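Local coordinates for protein BugD (Bordetella pertussis Tohama I, PDB 2F5X) that binds aspartic acid as a periplasmic solute receptor and probably delivers it to a membrane transporter of the tripartite tricarboxylate transporter type, at residues V22-A27 / S76-H81; I62-V67 / P94-Y99; M80-S85 / V235-G240; I105-D110 / E287-K292; V109-T114 / C190-N195. All coordinates share one frame; numbering follows the deposited sequence.

In the fold
The five contacts illustrate how chemistry follows place in a two-lobed binding protein. Contacts 3 and 5 lie deepest, centres about 5 and 7 Å from that of the chain; contact 2 lies farthest out, at about 16 Å, and only partly buried. Contacts 1, 3 and 5 are strand pairings in one mixed sheet, built on backbone bonds, and hold pocket residues: F25 and H81, H81 again, and Q192. Contacts 1 and 3 share M80 and H81 of strand 76-81, while contacts 4 and 5 share V109 and D110 of strand 102-117. Contact 4 is apolar helix packing on that strand; contact 2 joins a helix to a loop through a methyl, an aromatic ring and one water.

Contact 1. Residues V22-A27 / S76-H81; sequences VVPFAA and SILLMH. With ASP (aspartic acid), chain D.
V22 and L78 pair in parallel in the sheet of a Rossmann-like lobe, where strand 50-54, a helix and strand 76-81 form a beta-alpha-beta crossover past strand 19-23. V22 N donates to I77 O (2.8 Å), and L79 N returns a bond to V22 O (2.9 Å). The ladder then breaks at P24, which has no N-H to offer: its CD rests against L79 O at 3.2 Å, where the next donor would have been. From here the packing is tight. P24 CG sits 3.6 Å from L78 CD1 and also touches the selenium of M80, a selenomethionine. The M80 chain bends at chi2 (51°), which carries SE to 3.6 Å from F25 CE2 in an oblique Met-aromatic contact. Beyond it the F25 and H81 rings run nearly parallel, their planes at 21°, but are slid so far apart that they scarcely overlap; F25 CE2 comes to 3.3 Å from H81 NE2. The looser side begins past F25, where the chain peels off through A26, bonded by its backbone to K172, to the exposed A27. Pocket chemistry takes over at the tip of the contact. One face of F25 carries CA of the bound aspartic acid, 3.4 Å above the ring plane and over its centre, while H81 NE2 donates to OD2 of the same ligand at 2.7 Å with an N-H...O angle of 141°.

Contact 2. Residues I62-V67 / P94-Y99; sequences IGTTQV and PGYEPY
The hydroxyl of Y96 is gripped from two directions: it bonds the backbone O of F84, and a water donates to Y96 OH at 3.0 Å while giving its other hydrogen to T64 OG1 at 3.1 Å. Helix 61-68 is the connecting helix of the beta-alpha-beta crossover between strands 50-54 and 76-81, and the loop 94-99, which leads into strand 102-117, packs on it. The water bridge ties the two together and runs beside a CH-pi contact that is the main apolar element of the pairing. T64 CG2 stands almost exactly over the middle of the Y96 ring, 3.5 Å from its centroid and 8° off the ring normal. One torsion serves both ends of T64. With OG1 beside the backbone N (chi1 -65°), the hydroxyl folds back along the helix to bond G60 O, and the methyl is left pointing at the aromatic face. T64 and Y96 also meet F102, which places the pair against the start of the long strand.

The next residue works on the partly exposed flank. T65 OG1 bonds T61 O of its own helix and lies near the plane of the Y96 ring, at its edge; it also comes close to P94 O, but at an angle too poor for a hydrogen bond. G95, with a positive phi of 104° and no side chain, lets the loop lie close to T65. G95 CA rests 3.3 Å from T65 OG1, and G95 O meets T65 CG2 at 3.5 Å.

Contact 3. Residues M80-S85 / V235-G240; sequences MHAGFS and VGIWHG. With ASP (aspartic acid), chain D.
In the aspartic acid pocket, H81 is packed against I237 and H239. Its CB stands over the centre of the H239 ring, 3.5 Å from the centroid, as a CH-pi contact, and its imidazole turns an edge to the same face with the planes at 74°. I237 CG2 lies alongside, 3.5 Å from H81 CB. The ligand-binding ring is fixed in rotation as well: H81 CG sits between the backbone N and the carbonyl carbon (chi1 61°), and ND1 accepts from G83 N at 2.9 Å in the ring plane, a bond that caps the start of helix 83-86. H239 is braced in turn, since ND1 donates to I237 O, from above that carbonyl's plane, and NE2 bonds the hydroxyl of T31, itself a ligand residue. The backbone beneath is an antiparallel pairing of strands 76-81 and 236-244, in which M80 N donates to G240 O (3.1 Å) and G240 N to M80 O (2.8 Å). At the end where the strands part, A82 N makes a weak bond to W238 O, next to I237, the centre of an inverse gamma turn. A82 CB lies over the face of the W238 five-membered ring, 3.7 Å from its centroid. W238 NE1 bonds Q296 OE1, while S85 OG reaches W238 CZ2 at 3.7 Å and donates to A82 O on a lone pair, at 2.7 Å.

Contact 4. Residues I105-D110 / E287-K292; sequences IGLVVD and EALQAK
L289 points from helix 286-306 straight at the backbone of G106, and its CB and both methyls each find a partner. CB comes first, 3.9 Å from G106 CA. With CG anti to the backbone N (chi1 179°), the two methyls then part. CD2 lies along the strand backbone, 3.6 Å from G106 O and 4.0 Å from I105 N. CD1 goes the other way and meets the side chain of L107, 3.7 Å from its CD2. L107 is the strand's answer to the helix. Its CD1 reaches back over the helix surface to A288, 3.8 Å from the carbonyl O and 4.1 Å from CB. K292, one turn farther on, crosses L107 at about a right angle; its aliphatic chain, bent at chi2 and chi3, puts CG 4.1 Å from L107 CD2, and its CB and CE pass near L107 CD1. The lysine thus contributes carbon rather than charge to this contact. W242 also touches L289, and W238 borders both L107 and K292, so the neighbouring strand 236-244 shares the same apolar layer. The axes of strand segment 105-110 and helix segment 287-292 pass 6.3 Å apart, at 74°, steeply crossed. Where L289 presses in, I105 and G106 together face M241: the helix is laid across the sheet at a classic beta bulge.

Contact 5. Residues V109-T114 / C190-N195; sequences VDVPMT and CDQTTN
T114 and D191 exchange two backbone bonds as an antiparallel hydrogen-bonded pair: T114 N donates to D191 O (2.8 Å) and D191 N to T114 O (3.1 Å). One residue along, M113 and Q192 form the non-hydrogen-bonded pair. The ladder runs on into helix 193-201, whose first N-H, T193 N, goes to P112 O at 3.1 Å. The D191 carboxylate bonds at the start of this helix. OD1 takes Q192 N from above the carboxylate plane and also bonds T174 OG1; OD2 receives N195 ND2 on its syn lone pair at 2.7 Å, nearly straight at 177°. Q192, at the N-cap position, sends OE1 to the amino group of the bound aspartic acid, while its CB packs 3.6 Å from V111 CG1. T193 OG1 bonds L275 O and T114 OG1 bonds T196 OG1. Near the disulfide between C190 and C154, the M113 selenomethionine methyl CE rests 3.4 Å from C190 O. Strand 102-117 is also bonded through V111 to I237 of strand 236-244 and through M113 to T211; A150 of helix 150-162 touches M113 and Q192, and P30 of helix 30-46 touches D191, Q192 and T194.

Contact 1. Residues V22-A27 / S76-H81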
# COMPACT_ATOMS: atom_id res chain seq x y z
N VAL A 22 -4.65 11.85 6.73
CA VAL A 22 -3.21 11.63 6.65
C VAL A 22 -2.90 10.39 5.82
O VAL A 22 -3.42 9.30 6.08
CB VAL A 22 -2.59 11.50 8.07
CG1 VAL A 22 -1.10 11.10 8.03
CG2 VAL A 22 -2.82 12.81 8.86
N VAL A 23 -2.04 10.58 4.82
CA VAL A 23 -1.48 9.50 4.00
C VAL A 23 -0.00 9.42 4.37
O VAL A 23 0.73 10.38 4.13
CB VAL A 23 -1.63 9.85 2.50
CG1 VAL A 23 -0.81 8.91 1.62
CG2 VAL A 23 -3.10 9.82 2.10
N PRO A 24 0.45 8.34 5.01
CA PRO A 24 1.84 8.24 5.48
C PRO A 24 2.93 8.06 4.40
O PRO A 24 3.95 7.40 4.66
CB PRO A 24 1.81 7.03 6.41
CG PRO A 24 0.33 6.95 6.85
CD PRO A 24 -0.35 7.20 5.50
N PHE A 25 2.73 8.65 3.23
CA PHE A 25 3.67 8.53 2.11
C PHE A 25 3.66 9.78 1.26
O PHE A 25 2.71 10.57 1.32
CB PHE A 25 3.32 7.33 1.23
CG PHE A 25 3.44 6.02 1.95
CD1 PHE A 25 4.70 5.44 2.16
CD2 PHE A 25 2.32 5.36 2.43
CE1 PHE A 25 4.82 4.24 2.85
CE2 PHE A 25 2.43 4.15 3.11
CZ PHE A 25 3.69 3.59 3.31
N ALA A 26 4.70 9.93 0.46
CA ALA A 26 4.86 11.08 -0.42
C ALA A 26 3.67 11.24 -1.36
O ALA A 26 3.08 10.26 -1.83
CB ALA A 26 6.15 10.94 -1.22
N ALA A 27 3.32 12.50 -1.62
CA ALA A 27 2.26 12.83 -2.57
C ALA A 27 2.58 12.26 -3.95
O ALA A 27 3.74 12.15 -4.34
CB ALA A 27 2.13 14.34 -2.65
N SER A 76 -8.85 14.51 12.40
CA SER A 76 -7.66 13.84 11.90
C SER A 76 -7.95 12.36 11.72
O SER A 76 -8.26 11.66 12.69
CB SER A 76 -6.48 14.01 12.86
OG SER A 76 -6.21 15.38 13.07
N ILE A 77 -7.87 11.89 10.49
CA ILE A 77 -8.08 10.48 10.19
C ILE A 77 -6.92 9.93 9.38
O ILE A 77 -6.15 10.69 8.79
CB ILE A 77 -9.45 10.23 9.50
CG1 ILE A 77 -9.51 10.91 8.12
CG2 ILE A 77 -10.59 10.71 10.40
CD1 ILE A 77 -10.82 10.65 7.35
N LEU A 78 -6.79 8.60 9.39
CA LEU A 78 -5.66 7.95 8.74
C LEU A 78 -6.15 7.12 7.56
O LEU A 78 -7.10 6.36 7.71
CB LEU A 78 -4.96 7.03 9.75
CG LEU A 78 -3.81 6.17 9.22
CD1 LEU A 78 -2.62 7.06 8.88
CD2 LEU A 78 -3.44 5.11 10.26
N LEU A 79 -5.51 7.28 6.41
CA LEU A 79 -5.68 6.31 5.33
C LEU A 79 -4.36 5.58 5.18
O LEU A 79 -3.34 6.18 4.82
CB LEU A 79 -6.09 6.96 4.00
CG LEU A 79 -6.28 5.89 2.91
CD1 LEU A 79 -7.65 5.15 3.04
CD2 LEU A 79 -6.10 6.47 1.53
N MSE A 80 -4.36 4.29 5.49
CA MSE A 80 -3.13 3.52 5.49
C MSE A 80 -3.42 2.11 4.97
O MSE A 80 -4.54 1.63 5.06
CB MSE A 80 -2.54 3.49 6.91
CG MSE A 80 -1.18 2.78 7.07
SE MSE A 80 0.20 3.35 5.80
CE MSE A 80 1.53 1.96 6.22
N HIS A 81 -2.38 1.47 4.45
CA HIS A 81 -2.52 0.15 3.84
C HIS A 81 -1.99 -0.97 4.74
O HIS A 81 -1.70 -0.73 5.92
CB HIS A 81 -1.90 0.14 2.44
CG HIS A 81 -0.43 0.45 2.40
ND1 HIS A 81 0.49 -0.16 3.24
CD2 HIS A 81 0.28 1.27 1.60
CE1 HIS A 81 1.70 0.27 2.94
NE2 HIS A 81 1.60 1.14 1.95
N ASP D . 1.73 2.88 -0.65
CA ASP D . 3.02 3.63 -0.56
C ASP D . 2.91 5.01 -1.18
O ASP D . 3.93 5.60 -1.59
CB ASP D . 4.14 2.84 -1.22
CG ASP D . 4.46 1.56 -0.50
OD1 ASP D . 5.20 0.73 -1.08
OD2 ASP D . 4.01 1.31 0.65
OXT ASP D . 1.80 5.53 -1.27

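Contact 2. Residues I62-V67 / P94-Y99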
# COMPACT_ATOMS: atom_id res chain seq x y z
N ILE A 62 5.59 6.79 10.62
CA ILE A 62 5.55 8.16 11.12
C ILE A 62 4.15 8.76 10.95
O ILE A 62 3.59 9.35 11.89
CB ILE A 62 6.65 9.04 10.44
CG1 ILE A 62 8.05 8.54 10.82
CG2 ILE A 62 6.46 10.52 10.77
CD1 ILE A 62 8.32 8.42 12.26
N GLY A 63 3.57 8.59 9.76
CA GLY A 63 2.23 9.08 9.51
C GLY A 63 1.18 8.37 10.36
O GLY A 63 0.28 9.01 10.91
N THR A 64 1.33 7.06 10.49
CA THR A 64 0.40 6.27 11.30
C THR A 64 0.45 6.73 12.75
O THR A 64 -0.60 6.92 13.39
CB THR A 64 0.73 4.79 11.17
OG1 THR A 64 0.49 4.37 9.82
CG2 THR A 64 -0.25 3.94 12.03
N THR A 65 1.67 6.93 13.24
CA THR A 65 1.89 7.39 14.60
C THR A 65 1.29 8.78 14.82
O THR A 65 0.70 9.04 15.88
CB THR A 65 3.39 7.40 14.90
OG1 THR A 65 3.85 6.05 14.92
CG2 THR A 65 3.67 7.89 16.33
N GLN A 66 1.44 9.65 13.82
CA GLN A 66 0.87 10.99 13.90
C GLN A 66 -0.63 10.96 14.20
O GLN A 66 -1.11 11.68 15.08
CB GLN A 66 1.16 11.80 12.64
CG GLN A 66 0.62 13.22 12.74
CD GLN A 66 0.87 14.03 11.49
OE1 GLN A 66 2.02 14.23 11.10
NE2 GLN A 66 -0.21 14.51 10.87
N VAL A 67 -1.37 10.14 13.46
CA VAL A 67 -2.80 10.02 13.72
C VAL A 67 -3.06 9.34 15.07
O VAL A 67 -3.97 9.74 15.80
CB VAL A 67 -3.56 9.32 12.56
CG1 VAL A 67 -5.06 9.24 12.86
CG2 VAL A 67 -3.35 10.09 11.28
N PRO A 94 6.92 0.61 16.71
CA PRO A 94 6.45 1.29 15.50
C PRO A 94 5.76 2.63 15.77
O PRO A 94 5.50 3.36 14.82
CB PRO A 94 5.46 0.29 14.91
CG PRO A 94 4.95 -0.46 16.08
CD PRO A 94 6.11 -0.58 17.03
N GLY A 95 5.47 2.93 17.04
CA GLY A 95 4.86 4.20 17.40
C GLY A 95 3.38 4.09 17.73
O GLY A 95 2.77 5.06 18.19
N TYR A 96 2.80 2.93 17.48
CA TYR A 96 1.38 2.70 17.71
C TYR A 96 1.14 1.24 18.05
O TYR A 96 2.02 0.40 17.86
CB TYR A 96 0.54 3.12 16.49
CG TYR A 96 0.85 2.30 15.25
CD1 TYR A 96 0.00 1.25 14.86
CD2 TYR A 96 1.99 2.54 14.50
CE1 TYR A 96 0.29 0.47 13.75
CE2 TYR A 96 2.29 1.77 13.38
CZ TYR A 96 1.43 0.74 13.01
OH TYR A 96 1.71 -0.02 11.90
N GLU A 97 -0.05 0.98 18.56
CA GLU A 97 -0.50 -0.35 18.93
C GLU A 97 -1.59 -0.70 17.90
O GLU A 97 -2.61 -0.02 17.84
CB GLU A 97 -1.06 -0.31 20.36
CG GLU A 97 -0.79 -1.56 21.19
CD GLU A 97 -1.83 -2.64 21.00
OE1 GLU A 97 -2.03 -3.44 21.94
OE2 GLU A 97 -2.46 -2.70 19.92
N PRO A 98 -1.36 -1.71 17.05
CA PRO A 98 -2.25 -1.92 15.89
C PRO A 98 -3.70 -2.25 16.27
O PRO A 98 -4.63 -1.95 15.51
CB PRO A 98 -1.59 -3.09 15.14
CG PRO A 98 -0.83 -3.81 16.21
CD PRO A 98 -0.28 -2.72 17.10
N TYR A 99 -3.90 -2.86 17.44
CA TYR A 99 -5.24 -3.26 17.86
C TYR A 99 -5.96 -2.23 18.70
O TYR A 99 -7.19 -2.30 18.85
CB TYR A 99 -5.19 -4.58 18.63
CG TYR A 99 -4.36 -5.66 17.96
CD1 TYR A 99 -4.69 -6.15 16.69
CD2 TYR A 99 -3.24 -6.19 18.60
CE1 TYR A 99 -3.92 -7.16 16.09
CE2 TYR A 99 -2.47 -7.19 18.02
CZ TYR A 99 -2.82 -7.67 16.77
OH TYR A 99 -2.06 -8.67 16.20
O HOH W 1 2.43 1.93 9.78

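Contact 3. Residues M80-S85 / V235-G240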
# COMPACT_ATOMS: atom_id res chain seq x y z
N MSE A 80 -4.36 4.29 5.49
CA MSE A 80 -3.13 3.52 5.49
C MSE A 80 -3.42 2.11 4.97
O MSE A 80 -4.54 1.63 5.06
CB MSE A 80 -2.54 3.49 6.91
CG MSE A 80 -1.18 2.78 7.07
SE MSE A 80 0.20 3.35 5.80
CE MSE A 80 1.53 1.96 6.22
N HIS A 81 -2.38 1.47 4.45
CA HIS A 81 -2.52 0.15 3.84
C HIS A 81 -1.99 -0.97 4.74
O HIS A 81 -1.70 -0.73 5.92
CB HIS A 81 -1.90 0.14 2.44
CG HIS A 81 -0.43 0.45 2.40
ND1 HIS A 81 0.49 -0.16 3.24
CD2 HIS A 81 0.28 1.27 1.60
CE1 HIS A 81 1.70 0.27 2.94
NE2 HIS A 81 1.60 1.14 1.95
N ALA A 82 -1.87 -2.17 4.17
CA ALA A 82 -1.44 -3.37 4.90
C ALA A 82 -0.13 -3.21 5.68
O ALA A 82 0.15 -3.99 6.59
CB ALA A 82 -1.34 -4.56 3.93
N GLY A 83 0.68 -2.22 5.31
CA GLY A 83 1.88 -1.88 6.06
C GLY A 83 1.58 -1.58 7.52
O GLY A 83 2.43 -1.77 8.39
N PHE A 84 0.35 -1.12 7.79
CA PHE A 84 -0.15 -0.96 9.15
C PHE A 84 0.03 -2.25 9.94
O PHE A 84 0.35 -2.21 11.13
CB PHE A 84 -1.65 -0.61 9.09
CG PHE A 84 -2.28 -0.33 10.42
CD1 PHE A 84 -2.46 0.99 10.85
CD2 PHE A 84 -2.78 -1.37 11.20
CE1 PHE A 84 -3.10 1.25 12.08
CE2 PHE A 84 -3.41 -1.11 12.43
CZ PHE A 84 -3.57 0.19 12.87
N SER A 85 -0.16 -3.38 9.26
CA SER A 85 -0.08 -4.70 9.88
C SER A 85 1.31 -5.35 9.84
O SER A 85 1.57 -6.29 10.61
CB SER A 85 -1.15 -5.65 9.30
OG SER A 85 -0.83 -6.08 7.98
N VAL A 235 0.23 -11.13 -2.89
CA VAL A 235 0.21 -9.91 -2.10
C VAL A 235 -0.90 -9.01 -2.59
O VAL A 235 -0.88 -8.56 -3.75
CB VAL A 235 1.52 -9.07 -2.21
CG1 VAL A 235 1.51 -7.92 -1.19
CG2 VAL A 235 2.75 -9.93 -2.02
N GLY A 236 -1.87 -8.76 -1.72
CA GLY A 236 -2.91 -7.78 -1.98
C GLY A 236 -2.84 -6.69 -0.93
O GLY A 236 -2.96 -6.95 0.28
N ILE A 237 -2.62 -5.45 -1.38
CA ILE A 237 -2.43 -4.36 -0.44
C ILE A 237 -3.79 -3.74 -0.11
O ILE A 237 -4.26 -2.82 -0.80
CB ILE A 237 -1.42 -3.34 -1.02
CG1 ILE A 237 -0.06 -4.04 -1.26
CG2 ILE A 237 -1.24 -2.13 -0.08
CD1 ILE A 237 0.59 -4.69 -0.02
N TRP A 238 -4.43 -4.28 0.92
CA TRP A 238 -5.67 -3.70 1.41
C TRP A 238 -5.35 -2.37 2.07
O TRP A 238 -4.24 -2.15 2.55
CB TRP A 238 -6.40 -4.65 2.38
CG TRP A 238 -5.54 -5.10 3.54
CD1 TRP A 238 -4.79 -6.24 3.61
CD2 TRP A 238 -5.38 -4.44 4.80
NE1 TRP A 238 -4.16 -6.32 4.83
CE2 TRP A 238 -4.51 -5.23 5.59
CE3 TRP A 238 -5.89 -3.24 5.35
CZ2 TRP A 238 -4.13 -4.87 6.89
CZ3 TRP A 238 -5.52 -2.88 6.65
CH2 TRP A 238 -4.64 -3.69 7.40
N HIS A 239 -6.34 -1.48 2.05
CA HIS A 239 -6.25 -0.16 2.67
C HIS A 239 -7.40 -0.03 3.66
O HIS A 239 -8.51 -0.52 3.41
CB HIS A 239 -6.40 0.94 1.61
CG HIS A 239 -5.18 1.18 0.77
ND1 HIS A 239 -4.58 0.21 0.00
CD2 HIS A 239 -4.47 2.32 0.55
CE1 HIS A 239 -3.55 0.72 -0.64
NE2 HIS A 239 -3.46 2.00 -0.32
N GLY A 240 -7.13 0.65 4.78
CA GLY A 240 -8.14 0.92 5.79
C GLY A 240 -8.18 2.39 6.16
O GLY A 240 -7.28 3.16 5.83
N ASP D . 1.73 2.88 -0.65
CA ASP D . 3.02 3.63 -0.56
C ASP D . 2.91 5.01 -1.18
O ASP D . 3.93 5.60 -1.59
CB ASP D . 4.14 2.84 -1.22
CG ASP D . 4.46 1.56 -0.50
OD1 ASP D . 5.20 0.73 -1.08
OD2 ASP D . 4.01 1.31 0.65
OXT ASP D . 1.80 5.53 -1.27

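Contact 4. Residues I105-D110 / E287-K292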
# COMPACT_ATOMS: atom_id res chain seq x y z
N ILE A 105 -12.50 2.58 11.15
CA ILE A 105 -13.68 3.03 10.41
C ILE A 105 -14.12 1.97 9.41
O ILE A 105 -15.28 1.57 9.40
CB ILE A 105 -13.44 4.40 9.71
CG1 ILE A 105 -12.94 5.47 10.70
CG2 ILE A 105 -14.71 4.88 8.97
CD1 ILE A 105 -13.78 5.63 11.98
N GLY A 106 -13.21 1.54 8.54
CA GLY A 106 -13.54 0.48 7.61
C GLY A 106 -12.46 0.21 6.59
O GLY A 106 -11.48 0.97 6.47
N LEU A 107 -12.63 -0.89 5.85
CA LEU A 107 -11.78 -1.19 4.71
C LEU A 107 -12.16 -0.30 3.52
O LEU A 107 -13.25 0.29 3.49
CB LEU A 107 -11.85 -2.68 4.35
CG LEU A 107 -11.08 -3.56 5.36
CD1 LEU A 107 -11.57 -5.00 5.36
CD2 LEU A 107 -9.56 -3.50 5.09
N VAL A 108 -11.25 -0.19 2.56
CA VAL A 108 -11.36 0.79 1.48
C VAL A 108 -11.17 0.12 0.12
O VAL A 108 -12.13 -0.03 -0.65
CB VAL A 108 -10.33 1.94 1.70
CG1 VAL A 108 -10.39 2.97 0.58
CG2 VAL A 108 -10.55 2.62 3.07
N VAL A 109 -9.94 -0.30 -0.18
CA VAL A 109 -9.62 -0.96 -1.44
C VAL A 109 -8.60 -2.07 -1.20
O VAL A 109 -7.95 -2.11 -0.16
CB VAL A 109 -9.01 0.03 -2.51
CG1 VAL A 109 -10.04 1.05 -2.99
CG2 VAL A 109 -7.75 0.75 -1.97
N ASP A 110 -8.47 -2.97 -2.17
CA ASP A 110 -7.43 -3.99 -2.17
C ASP A 110 -6.68 -3.87 -3.51
O ASP A 110 -7.28 -4.00 -4.58
CB ASP A 110 -8.08 -5.37 -2.00
CG ASP A 110 -7.07 -6.50 -1.85
OD1 ASP A 110 -5.85 -6.25 -1.75
OD2 ASP A 110 -7.44 -7.69 -1.82
N GLU A 287 -15.91 -3.38 12.18
CA GLU A 287 -15.69 -4.79 12.46
C GLU A 287 -14.85 -5.49 11.39
O GLU A 287 -13.98 -6.31 11.71
CB GLU A 287 -17.02 -5.51 12.66
CG GLU A 287 -17.79 -5.02 13.89
CD GLU A 287 -18.73 -3.84 13.62
OE1 GLU A 287 -18.77 -3.27 12.50
OE2 GLU A 287 -19.47 -3.48 14.57
N ALA A 288 -15.09 -5.16 10.13
CA ALA A 288 -14.35 -5.77 9.03
C ALA A 288 -12.88 -5.37 9.08
O ALA A 288 -11.99 -6.20 8.89
CB ALA A 288 -14.98 -5.41 7.68
N LEU A 289 -12.62 -4.09 9.35
CA LEU A 289 -11.24 -3.62 9.44
C LEU A 289 -10.53 -4.22 10.65
O LEU A 289 -9.38 -4.66 10.55
CB LEU A 289 -11.18 -2.09 9.44
CG LEU A 289 -9.78 -1.47 9.54
CD1 LEU A 289 -8.87 -1.99 8.43
CD2 LEU A 289 -9.87 0.05 9.50
N GLN A 290 -11.23 -4.28 11.79
CA GLN A 290 -10.64 -4.85 13.01
C GLN A 290 -10.25 -6.32 12.75
O GLN A 290 -9.15 -6.74 13.11
CB GLN A 290 -11.63 -4.73 14.18
CG GLN A 290 -11.20 -5.44 15.48
CD GLN A 290 -12.27 -5.39 16.55
OE1 GLN A 290 -13.47 -5.51 16.26
NE2 GLN A 290 -11.85 -5.21 17.80
N ALA A 291 -11.14 -7.06 12.10
CA ALA A 291 -10.91 -8.48 11.79
C ALA A 291 -9.73 -8.64 10.84
O ALA A 291 -8.92 -9.56 10.99
CB ALA A 291 -12.15 -9.11 11.18
N LYS A 292 -9.63 -7.75 9.86
CA LYS A 292 -8.52 -7.78 8.90
C LYS A 292 -7.18 -7.60 9.61
O LYS A 292 -6.25 -8.37 9.39
CB LYS A 292 -8.70 -6.71 7.81
CG LYS A 292 -7.60 -6.73 6.71
CD LYS A 292 -7.65 -8.02 5.87
CE LYS A 292 -8.88 -8.10 4.98
NZ LYS A 292 -8.93 -9.39 4.22

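Contact 5. Residues V109-T114 / C190-N195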
# COMPACT_ATOMS: atom_id res chain seq x y z
N VAL A 109 -9.94 -0.30 -0.18
CA VAL A 109 -9.62 -0.96 -1.44
C VAL A 109 -8.60 -2.07 -1.20
O VAL A 109 -7.95 -2.11 -0.16
CB VAL A 109 -9.01 0.03 -2.51
CG1 VAL A 109 -10.04 1.05 -2.99
CG2 VAL A 109 -7.75 0.75 -1.97
N ASP A 110 -8.47 -2.97 -2.17
CA ASP A 110 -7.43 -3.99 -2.17
C ASP A 110 -6.68 -3.87 -3.51
O ASP A 110 -7.28 -4.00 -4.58
CB ASP A 110 -8.08 -5.37 -2.00
CG ASP A 110 -7.07 -6.50 -1.85
OD1 ASP A 110 -5.85 -6.25 -1.75
OD2 ASP A 110 -7.44 -7.69 -1.82
N VAL A 111 -5.38 -3.59 -3.44
CA VAL A 111 -4.58 -3.23 -4.62
C VAL A 111 -3.50 -4.27 -4.88
O VAL A 111 -2.71 -4.57 -3.99
CB VAL A 111 -3.92 -1.83 -4.45
CG1 VAL A 111 -3.25 -1.34 -5.75
CG2 VAL A 111 -4.98 -0.81 -3.98
N PRO A 112 -3.44 -4.80 -6.10
CA PRO A 112 -2.39 -5.77 -6.45
C PRO A 112 -1.08 -5.07 -6.76
O PRO A 112 -1.05 -3.84 -6.95
CB PRO A 112 -2.96 -6.47 -7.69
CG PRO A 112 -3.81 -5.41 -8.36
CD PRO A 112 -4.34 -4.54 -7.24
N MSE A 113 0.00 -5.83 -6.80
CA MSE A 113 1.31 -5.26 -7.12
C MSE A 113 1.91 -5.82 -8.41
O MSE A 113 1.54 -6.91 -8.87
CB MSE A 113 2.24 -5.42 -5.92
CG MSE A 113 1.66 -4.79 -4.65
SE MSE A 113 2.84 -4.98 -3.16
CE MSE A 113 4.11 -3.54 -3.69
N THR A 114 2.82 -5.04 -8.99
CA THR A 114 3.56 -5.42 -10.19
C THR A 114 5.05 -5.36 -9.92
O THR A 114 5.53 -4.39 -9.32
CB THR A 114 3.27 -4.43 -11.35
OG1 THR A 114 3.47 -3.08 -10.89
CG2 THR A 114 1.79 -4.50 -11.76
N CYS A 190 8.97 -3.55 -6.63
CA CYS A 190 7.60 -4.05 -6.59
C CYS A 190 6.72 -2.93 -6.09
O CYS A 190 7.01 -2.35 -5.05
CB CYS A 190 7.48 -5.22 -5.63
SG CYS A 190 5.92 -6.15 -5.71
N ASP A 191 5.66 -2.61 -6.82
CA ASP A 191 4.85 -1.42 -6.51
C ASP A 191 3.39 -1.67 -6.91
O ASP A 191 3.10 -2.60 -7.68
CB ASP A 191 5.50 -0.21 -7.20
CG ASP A 191 4.85 1.14 -6.86
OD1 ASP A 191 4.11 1.30 -5.86
OD2 ASP A 191 5.11 2.13 -7.57
N GLN A 192 2.48 -0.90 -6.34
CA GLN A 192 1.04 -1.11 -6.54
C GLN A 192 0.57 -0.59 -7.89
O GLN A 192 1.12 0.39 -8.38
CB GLN A 192 0.26 -0.43 -5.44
CG GLN A 192 0.51 -1.03 -4.06
CD GLN A 192 0.16 -0.04 -2.98
OE1 GLN A 192 1.05 0.55 -2.36
NE2 GLN A 192 -1.11 0.16 -2.77
N THR A 193 -0.43 -1.25 -8.47
CA THR A 193 -0.98 -0.84 -9.77
C THR A 193 -1.56 0.58 -9.78
O THR A 193 -1.64 1.21 -10.83
CB THR A 193 -2.02 -1.85 -10.30
OG1 THR A 193 -3.09 -2.00 -9.35
CG2 THR A 193 -1.41 -3.24 -10.44
N THR A 194 -1.95 1.10 -8.62
CA THR A 194 -2.42 2.49 -8.52
C THR A 194 -1.28 3.48 -8.77
O THR A 194 -1.53 4.68 -8.96
CB THR A 194 -3.01 2.76 -7.14
OG1 THR A 194 -2.17 2.12 -6.17
CG2 THR A 194 -4.38 2.09 -6.99
N ASN A 195 -0.04 2.98 -8.74
CA ASN A 195 1.12 3.80 -9.12
C ASN A 195 1.81 3.38 -10.42
O ASN A 195 2.44 4.22 -11.10
CB ASN A 195 2.15 3.85 -7.98
CG ASN A 195 3.13 5.01 -8.12
OD1 ASN A 195 2.72 6.16 -8.34
ND2 ASN A 195 4.42 4.71 -8.01